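Local coordinates for tyrosinase (Burkholderia thailandensis, PDB 5ZRD), which catalyses the copper-dependent hydroxylation of monophenols and, as tyrosinases do, probably their further oxidation to quinones, at a dinuclear copper centre, at residues Phe90-Arg95 and Tyr384-Cys389; His336-Asp341 and Ile392-Gly397. All blocks are in the same frame, centred on the assembly; numbering follows the deposited sequence.

Contact 1. Residues Phe90-Arg95 and Tyr384-Cys389; sequences FPTWHR and YTSEDC. With CU (copper (II) ion), chain J.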
ATOM      1  N   PHE A  90      -9.581  28.952   7.984  1.00 27.66           N
ATOM      2  CA  PHE A  90      -9.666  28.897   9.455  1.00 27.95           C
ATOM      3  C   PHE A  90     -10.847  29.756   9.975  1.00 25.28           C
ATOM      4  O   PHE A  90     -11.663  29.299  10.770  1.00 26.57           O
ATOM      5  CB  PHE A  90      -8.316  29.229  10.105  1.00 23.13           C
ATOM      6  CG  PHE A  90      -8.432  29.573  11.564  1.00 25.84           C
ATOM      7  CD1 PHE A  90      -8.403  28.588  12.527  1.00 29.88           C
ATOM      8  CD2 PHE A  90      -8.664  30.867  11.978  1.00 27.43           C
ATOM      9  CE1 PHE A  90      -8.559  28.893  13.873  1.00 28.69           C
ATOM     10  CE2 PHE A  90      -8.794  31.184  13.315  1.00 27.88           C
ATOM     11  CZ  PHE A  90      -8.744  30.193  14.267  1.00 30.11           C
ATOM     12  N   PRO A  91     -10.922  31.016   9.602  1.00 25.27           N
ATOM     13  CA  PRO A  91     -11.945  31.895  10.187  1.00 25.65           C
ATOM     14  C   PRO A  91     -13.390  31.515   9.820  1.00 28.42           C
ATOM     15  O   PRO A  91     -14.277  31.550  10.670  1.00 28.84           O
ATOM     16  CB  PRO A  91     -11.640  33.265   9.569  1.00 26.38           C
ATOM     17  CG  PRO A  91     -10.155  33.212   9.330  1.00 25.53           C
ATOM     18  CD  PRO A  91      -9.935  31.794   8.854  1.00 25.16           C
ATOM     19  N   THR A  92     -13.597  31.212   8.544  1.00 25.79           N
ATOM     20  CA  THR A  92     -14.912  30.957   8.022  1.00 29.46           C
ATOM     21  C   THR A  92     -15.404  29.574   8.455  1.00 28.98           C
ATOM     22  O   THR A  92     -16.576  29.365   8.644  1.00 27.73           O
ATOM     23  CB  THR A  92     -14.899  31.046   6.491  1.00 26.67           C
ATOM     24  OG1 THR A  92     -13.817  30.296   5.929  1.00 24.29           O
ATOM     25  CG2 THR A  92     -14.786  32.473   6.043  1.00 29.21           C
ATOM     26  N   TRP A  93     -14.501  28.614   8.525  1.00 30.16           N
ATOM     27  CA  TRP A  93     -14.903  27.283   8.948  1.00 29.42           C
ATOM     28  C   TRP A  93     -15.386  27.363  10.382  1.00 28.47           C
ATOM     29  O   TRP A  93     -16.440  26.788  10.682  1.00 32.22           O
ATOM     30  CB  TRP A  93     -13.801  26.234   8.803  1.00 29.63           C
ATOM     31  CG  TRP A  93     -14.302  24.863   9.108  1.00 32.13           C
ATOM     32  CD1 TRP A  93     -14.876  23.995   8.225  1.00 31.41           C
ATOM     33  CD2 TRP A  93     -14.356  24.229  10.400  1.00 31.18           C
ATOM     34  NE1 TRP A  93     -15.242  22.847   8.871  1.00 32.52           N
ATOM     35  CE2 TRP A  93     -14.965  22.971  10.211  1.00 31.20           C
ATOM     36  CE3 TRP A  93     -13.968  24.604  11.690  1.00 32.07           C
ATOM     37  CZ2 TRP A  93     -15.190  22.085  11.255  1.00 28.69           C
ATOM     38  CZ3 TRP A  93     -14.189  23.726  12.726  1.00 31.85           C
ATOM     39  CH2 TRP A  93     -14.784  22.481  12.505  1.00 30.39           C
ATOM     40  N   HIS A  94     -14.603  28.030  11.238  1.00 27.87           N
ATOM     41  CA  HIS A  94     -14.984  28.098  12.649  1.00 28.02           C
ATOM     42  C   HIS A  94     -16.225  28.967  12.798  1.00 28.81           C
ATOM     43  O   HIS A  94     -16.986  28.723  13.696  1.00 27.07           O
ATOM     44  CB  HIS A  94     -13.857  28.580  13.554  1.00 28.62           C
ATOM     45  CG  HIS A  94     -12.796  27.561  13.668  1.00 27.95           C
ATOM     46  ND1 HIS A  94     -11.905  27.377  12.682  1.00 29.12           N
ATOM     47  CD2 HIS A  94     -12.538  26.630  14.616  1.00 31.73           C
ATOM     48  CE1 HIS A  94     -11.115  26.363  12.998  1.00 32.77           C
ATOM     49  NE2 HIS A  94     -11.465  25.905  14.198  1.00 30.81           N
ATOM     50  N   ARG A  95     -16.435  29.939  11.910  1.00 28.98           N
ATOM     51  CA  ARG A  95     -17.658  30.741  11.953  1.00 28.58           C
ATOM     52  C   ARG A  95     -18.865  29.812  11.822  1.00 29.02           C
ATOM     53  O   ARG A  95     -19.820  29.946  12.585  1.00 33.26           O
ATOM     54  CB  ARG A  95     -17.673  31.807  10.849  1.00 29.03           C
ATOM     55  CG  ARG A  95     -18.973  32.599  10.706  1.00 27.77           C
ATOM     56  CD  ARG A  95     -18.751  33.874   9.908  1.00 28.10           C
ATOM     57  NE  ARG A  95     -18.119  34.903  10.719  1.00 29.73           N
ATOM     58  CZ  ARG A  95     -17.702  36.089  10.294  1.00 31.49           C
ATOM     59  NH1 ARG A  95     -17.901  36.448   9.037  1.00 28.96           N
ATOM     60  NH2 ARG A  95     -17.142  36.923  11.158  1.00 30.59           N
ATOM     61  N   TYR A 384     -22.411  24.360   2.865  1.00 37.49           N
ATOM     62  CA  TYR A 384     -21.941  25.733   3.113  1.00 35.58           C
ATOM     63  C   TYR A 384     -20.529  25.925   2.539  1.00 35.75           C
ATOM     64  O   TYR A 384     -19.715  24.996   2.539  1.00 37.94           O
ATOM     65  CB  TYR A 384     -21.910  26.045   4.606  1.00 31.68           C
ATOM     66  CG  TYR A 384     -23.199  26.521   5.212  1.00 31.85           C
ATOM     67  CD1 TYR A 384     -23.534  27.866   5.229  1.00 35.69           C
ATOM     68  CD2 TYR A 384     -24.055  25.636   5.822  1.00 33.08           C
ATOM     69  CE1 TYR A 384     -24.703  28.316   5.823  1.00 35.13           C
ATOM     70  CE2 TYR A 384     -25.227  26.064   6.413  1.00 33.19           C
ATOM     71  CZ  TYR A 384     -25.559  27.403   6.410  1.00 32.93           C
ATOM     72  OH  TYR A 384     -26.725  27.794   7.007  1.00 33.66           O
ATOM     73  N   THR A 385     -20.282  27.144   2.037  1.00 38.19           N
ATOM     74  CA  THR A 385     -18.974  27.660   1.672  1.00 38.16           C
ATOM     75  C   THR A 385     -18.733  28.973   2.413  1.00 33.94           C
ATOM     76  O   THR A 385     -19.634  29.525   3.016  1.00 33.02           O
ATOM     77  CB  THR A 385     -18.855  28.007   0.176  1.00 44.15           C
ATOM     78  OG1 THR A 385     -19.685  29.151  -0.042  1.00 43.02           O
ATOM     79  CG2 THR A 385     -19.209  26.854  -0.744  1.00 42.08           C
ATOM     80  N   SER A 386     -17.509  29.469   2.293  1.00 34.80           N
ATOM     81  CA  SER A 386     -17.136  30.737   2.851  1.00 37.68           C
ATOM     82  C   SER A 386     -18.012  31.851   2.264  1.00 39.77           C
ATOM     83  O   SER A 386     -18.252  32.845   2.944  1.00 39.24           O
ATOM     84  CB  SER A 386     -15.681  31.029   2.615  1.00 40.51           C
ATOM     85  OG  SER A 386     -14.844  30.160   3.354  1.00 37.92           O
ATOM     86  N   GLU A 387     -18.505  31.678   1.033  1.00 44.13           N
ATOM     87  CA  GLU A 387     -19.244  32.755   0.320  1.00 47.38           C
ATOM     88  C   GLU A 387     -20.590  32.967   1.022  1.00 41.07           C
ATOM     89  O   GLU A 387     -21.098  34.058   1.033  1.00 36.83           O
ATOM     90  CB  GLU A 387     -19.326  32.442  -1.183  1.00 58.78           C
ATOM     91  CG  GLU A 387     -19.492  33.667  -2.076  1.00 77.71           C
ATOM     92  CD  GLU A 387     -18.242  34.381  -2.597  1.00 86.82           C
ATOM     93  OE1 GLU A 387     -17.426  33.718  -3.277  1.00 86.72           O
ATOM     94  OE2 GLU A 387     -18.115  35.624  -2.372  1.00 73.36           O
ATOM     95  N   ASP A 388     -21.086  31.926   1.690  1.00 38.28           N
ATOM     96  CA  ASP A 388     -22.320  31.957   2.454  1.00 35.63           C
ATOM     97  C   ASP A 388     -22.229  32.581   3.856  1.00 37.89           C
ATOM     98  O   ASP A 388     -23.282  32.725   4.472  1.00 37.32           O
ATOM     99  CB  ASP A 388     -22.848  30.526   2.612  1.00 35.24           C
ATOM    100  CG  ASP A 388     -23.101  29.844   1.279  1.00 38.73           C
ATOM    101  OD1 ASP A 388     -23.775  30.470   0.436  1.00 39.59           O
ATOM    102  OD2 ASP A 388     -22.603  28.711   1.048  1.00 37.59           O
ATOM    103  N   CYS A 389     -21.033  32.968   4.362  1.00 36.90           N
ATOM    104  CA  CYS A 389     -20.919  33.477   5.786  1.00 38.13           C
ATOM    105  C   CYS A 389     -19.922  34.633   5.913  1.00 37.93           C
ATOM    106  O   CYS A 389     -19.254  34.847   6.973  1.00 41.25           O
ATOM    107  CB  CYS A 389     -20.539  32.370   6.759  1.00 39.00           C
ATOM    108  SG  CYS A 389     -19.020  31.494   6.303  1.00 38.71           S
TER
HETATM  109 CU    CU J 606     -10.275  24.376  15.161  1.00 33.90          CU
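T92 holds its hydroxyl at chi1 48°, between backbone N and carbonyl carbon, while S386 swings its own to the side of its backbone N at chi1 -68°, and the two oxygens meet tip to tip: T92 OG1 and S386 OG lie 2.8 Å apart in a hydrogen bond that either could donate. The T92 methyl rests against the same serine, CG2 3.8 Å from S386 CB, so a branched threonine offers both a polar and an apolar surface here.

One turn along, R95 leaves the helix with CG opposite its backbone N and then bends at chi3, which carries NH1 to C389 O at 2.9 Å. The N-H points almost straight at the oxygen (171°), and the oxygen lies in the guanidinium plane, at its edge. Its CD methylene also rests on the cysteine, R95 CD to C389 CB 3.9 Å. Small C389 fits close to the helix, its SG 4.1 Å from T92 CB. Outside the pair, R95 also forms a salt bridge with D324 and a hydrogen bond with Q331, both on helix 315-334.

H94, on another side of this helix, binds copper through NE2 at 2.2 Å, completing with H57 and H85 one of the two three-histidine sites of the type-3 (dinuclear) copper centre. Its ND1 gives a hydrogen bond to F90 O, 2.7 Å away, in the ring plane, which fixes the ring's rotation; W93 CE3 sits over the centre of one face, F90 CE1 nearer the rim of the other. The chemistry is thus divided around the helix: imidazole toward the metal, hydroxyl and guanidinium toward 384-389, where buried polar groups are paired and the arginine's charge is probably balanced mainly by D324.

Contact 2. Residues His336-Asp341 and Ile392-Gly397; sequences HTDRLD and IERQLG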
ATOM      1  N   HIS A 336     -14.327  44.762   5.056  1.00 32.29           N
ATOM      2  CA  HIS A 336     -14.552  43.412   4.497  1.00 34.59           C
ATOM      3  C   HIS A 336     -15.823  42.768   5.060  1.00 34.01           C
ATOM      4  O   HIS A 336     -15.908  41.546   5.073  1.00 31.75           O
ATOM      5  CB  HIS A 336     -13.315  42.518   4.710  1.00 35.80           C
ATOM      6  CG  HIS A 336     -12.123  43.031   3.979  1.00 38.36           C
ATOM      7  ND1 HIS A 336     -12.002  42.920   2.606  1.00 43.41           N
ATOM      8  CD2 HIS A 336     -11.060  43.752   4.394  1.00 36.84           C
ATOM      9  CE1 HIS A 336     -10.897  43.534   2.219  1.00 40.62           C
ATOM     10  NE2 HIS A 336     -10.307  44.025   3.292  1.00 36.06           N
ATOM     11  N   THR A 337     -16.804  43.560   5.499  1.00 33.59           N
ATOM     12  CA  THR A 337     -18.088  42.988   5.927  1.00 37.09           C
ATOM     13  C   THR A 337     -18.820  42.314   4.759  1.00 36.08           C
ATOM     14  O   THR A 337     -19.629  41.400   5.032  1.00 34.71           O
ATOM     15  CB  THR A 337     -19.069  43.995   6.543  1.00 35.54           C
ATOM     16  OG1 THR A 337     -19.430  44.913   5.497  1.00 34.03           O
ATOM     17  CG2 THR A 337     -18.514  44.637   7.801  1.00 30.98           C
ATOM     18  N   ASP A 338     -18.537  42.674   3.499  1.00 34.42           N
ATOM     19  CA  ASP A 338     -19.297  42.033   2.394  1.00 36.20           C
ATOM     20  C   ASP A 338     -18.466  41.398   1.310  1.00 39.30           C
ATOM     21  O   ASP A 338     -18.990  40.830   0.373  1.00 42.81           O
ATOM     22  CB  ASP A 338     -20.291  43.019   1.775  1.00 35.41           C
ATOM     23  CG  ASP A 338     -21.351  43.469   2.751  1.00 36.41           C
ATOM     24  OD1 ASP A 338     -22.351  42.735   2.903  1.00 45.95           O
ATOM     25  OD2 ASP A 338     -21.187  44.514   3.413  1.00 35.75           O
ATOM     26  N   ARG A 339     -17.164  41.466   1.407  1.00 44.83           N
ATOM     27  CA  ARG A 339     -16.346  40.781   0.434  1.00 45.27           C
ATOM     28  C   ARG A 339     -15.037  40.393   1.110  1.00 41.59           C
ATOM     29  O   ARG A 339     -14.535  41.087   2.002  1.00 39.14           O
ATOM     30  CB  ARG A 339     -16.075  41.618  -0.817  1.00 52.02           C
ATOM     31  CG  ARG A 339     -15.596  43.038  -0.548  1.00 61.94           C
ATOM     32  CD  ARG A 339     -15.518  43.814  -1.854  1.00 78.18           C
ATOM     33  NE  ARG A 339     -14.600  44.954  -1.808  1.00 93.38           N
ATOM     34  CZ  ARG A 339     -14.208  45.665  -2.873  1.00 98.46           C
ATOM     35  NH1 ARG A 339     -13.452  46.741  -2.713  1.00 95.55           N
ATOM     36  NH2 ARG A 339     -14.581  45.309  -4.092  1.00 98.36           N
ATOM     37  N   LEU A 340     -14.548  39.258   0.662  1.00 37.43           N
ATOM     38  CA  LEU A 340     -13.258  38.756   1.023  1.00 42.76           C
ATOM     39  C   LEU A 340     -12.550  38.419  -0.284  1.00 41.87           C
ATOM     40  O   LEU A 340     -13.200  38.150  -1.293  1.00 47.66           O
ATOM     41  CB  LEU A 340     -13.412  37.516   1.916  1.00 40.01           C
ATOM     42  CG  LEU A 340     -14.034  37.758   3.291  1.00 41.51           C
ATOM     43  CD1 LEU A 340     -14.223  36.441   4.028  1.00 45.56           C
ATOM     44  CD2 LEU A 340     -13.173  38.686   4.128  1.00 38.02           C
ATOM     45  N   ASP A 341     -11.238  38.438  -0.250  1.00 42.01           N
ATOM     46  CA  ASP A 341     -10.468  37.915  -1.339  1.00 46.30           C
ATOM     47  C   ASP A 341      -9.340  37.101  -0.704  1.00 44.68           C
ATOM     48  O   ASP A 341      -8.961  37.320   0.427  1.00 42.28           O
ATOM     49  CB  ASP A 341      -9.934  39.065  -2.201  1.00 52.39           C
ATOM     50  CG  ASP A 341      -9.255  40.152  -1.369  1.00 56.25           C
ATOM     51  OD1 ASP A 341      -9.949  41.045  -0.835  1.00 82.80           O
ATOM     52  OD2 ASP A 341      -8.029  40.119  -1.236  1.00 69.45           O
ATOM     53  N   ILE A 392     -22.230  38.343   8.695  1.00 31.85           N
ATOM     54  CA  ILE A 392     -23.014  37.593   9.666  1.00 36.66           C
ATOM     55  C   ILE A 392     -24.445  38.174   9.786  1.00 37.39           C
ATOM     56  O   ILE A 392     -25.344  37.416  10.106  1.00 33.46           O
ATOM     57  CB  ILE A 392     -22.325  37.518  11.047  1.00 34.54           C
ATOM     58  CG1 ILE A 392     -22.092  38.898  11.647  1.00 31.01           C
ATOM     59  CG2 ILE A 392     -21.042  36.706  10.982  1.00 39.37           C
ATOM     60  CD1 ILE A 392     -21.601  38.866  13.076  1.00 34.02           C
ATOM     61  N   GLU A 393     -24.659  39.484   9.596  1.00 39.18           N
ATOM     62  CA  GLU A 393     -25.995  40.114   9.781  1.00 40.58           C
ATOM     63  C   GLU A 393     -26.892  39.758   8.577  1.00 40.44           C
ATOM     64  O   GLU A 393     -27.946  39.149   8.746  1.00 41.39           O
ATOM     65  CB  GLU A 393     -25.852  41.624   9.977  1.00 41.61           C
ATOM     66  CG  GLU A 393     -25.064  42.010  11.215  1.00 42.70           C
ATOM     67  CD  GLU A 393     -24.693  43.489  11.372  1.00 48.01           C
ATOM     68  OE1 GLU A 393     -24.677  44.216  10.344  1.00 48.06           O
ATOM     69  OE2 GLU A 393     -24.390  43.926  12.525  1.00 44.40           O
ATOM     70  N   ARG A 394     -26.410  39.975   7.360  1.00 40.38           N
ATOM     71  CA  ARG A 394     -27.225  39.762   6.137  1.00 40.01           C
ATOM     72  C   ARG A 394     -27.352  38.285   5.791  1.00 40.03           C
ATOM     73  O   ARG A 394     -28.358  37.916   5.228  1.00 43.85           O
ATOM     74  CB  ARG A 394     -26.657  40.491   4.913  1.00 42.07           C
ATOM     75  CG  ARG A 394     -26.438  41.981   5.140  1.00 46.54           C
ATOM     76  CD  ARG A 394     -25.888  42.718   3.926  1.00 48.86           C
ATOM     77  NE  ARG A 394     -25.742  44.135   4.246  1.00 51.69           N
ATOM     78  CZ  ARG A 394     -26.744  45.031   4.345  1.00 55.11           C
ATOM     79  NH1 ARG A 394     -27.917  44.799   3.759  1.00 43.95           N
ATOM     80  NH2 ARG A 394     -26.547  46.156   5.032  1.00 43.09           N
ATOM     81  N   GLN A 395     -26.356  37.440   6.047  1.00 42.54           N
ATOM     82  CA  GLN A 395     -26.480  36.048   5.579  1.00 38.11           C
ATOM     83  C   GLN A 395     -26.844  35.083   6.729  1.00 38.02           C
ATOM     84  O   GLN A 395     -27.409  34.017   6.459  1.00 43.46           O
ATOM     85  CB  GLN A 395     -25.203  35.614   4.863  1.00 41.27           C
ATOM     86  CG  GLN A 395     -24.897  36.379   3.582  1.00 39.28           C
ATOM     87  CD  GLN A 395     -23.500  36.072   3.081  1.00 38.91           C
ATOM     88  OE1 GLN A 395     -22.502  36.544   3.627  1.00 39.29           O
ATOM     89  NE2 GLN A 395     -23.400  35.263   2.042  1.00 31.68           N
ATOM     90  N   LEU A 396     -26.513  35.378   7.988  1.00 35.31           N
ATOM     91  CA  LEU A 396     -26.686  34.376   9.079  1.00 39.39           C
ATOM     92  C   LEU A 396     -27.637  34.900  10.178  1.00 37.88           C
ATOM     93  O   LEU A 396     -28.000  34.161  11.087  1.00 38.82           O
ATOM     94  CB  LEU A 396     -25.317  34.017   9.681  1.00 39.06           C
ATOM     95  CG  LEU A 396     -24.302  33.334   8.760  1.00 40.96           C
ATOM     96  CD1 LEU A 396     -23.043  32.992   9.532  1.00 45.48           C
ATOM     97  CD2 LEU A 396     -24.849  32.071   8.112  1.00 43.37           C
ATOM     98  N   GLY A 397     -28.032  36.165  10.127  1.00 37.72           N
ATOM     99  CA  GLY A 397     -29.107  36.650  10.981  1.00 39.49           C
ATOM    100  C   GLY A 397     -28.630  37.022  12.381  1.00 43.24           C
ATOM    101  O   GLY A 397     -29.454  37.054  13.294  1.00 44.49           O
TER
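This is a light, solvent-exposed electrostatic contact at the protein surface, between the loop that follows helix 315-334 and the short helix 392-396, away from the copper centre. D338 and R394 carry it by themselves: D338 OD1 stands 3.9 Å from R394 NE, a long salt bridge rather than a hydrogen bond, and 3.7 Å from R394 CD. The two side chains cross at about a right angle, with the carboxylate and guanidinium planes 47° apart, so the groups do not meet in the coplanar, two-pronged manner of a tight aspartate-arginine pair. R394 runs extended from CG to NE (chi2 -179°, chi3 179°), and the extended chain brings CD and NE alongside D338 OD1, while the rest of the guanidinium lies beyond it; the backbones are 9.1 Å apart at their nearest CA atoms, those of D338 and R394.

The short aspartate is steadied from its own side. T337 OG1 donates to D338 OD2 at 2.8 Å, approaching from above the carboxylate plane, while N391 ND2 bonds OD1, the oxygen nearer the arginine. Each carboxylate oxygen thus has a hydrogen bond from a neighbour. With a 3.9 Å separation between D338 OD1 and R394 NE and solvent around the pair, the charge attraction is probably modest. Within the same loop H336 ND1 donates to R339 O, 3.2 Å away, bridging the residues on either side of T337 and D338.

N391, just ahead of the helix, also accepts from R394 N, so one asparagine ties the helix start to D338. Beneath the charged pair, I392 and T337 both lie on W328 of helix 315-334, L396 reaches Y99 of helix 90-108, and I392 packs on F398 and Y400 of the following strand 398-400.

Contacts 1 and 2 have centres 10 Å apart, and their segments alternate along the chain: 90-95, 336-341, 384-389, 392-397. Residues 384-389 lead almost directly into helix 392-396, so one passage of chain first meets the copper-bearing helix 90-108 and then the loop after helix 315-334. The two contacts touch: Q395 NE2 lies 2.8 Å from E387 O, a probable hydrogen bond, and I392 packs on R95. Contact 1 is buried beside the metal site, contact 2 exposed farther out. Together they place this later passage against two helices that each supply copper ligands, H94 on one and H320 on the other.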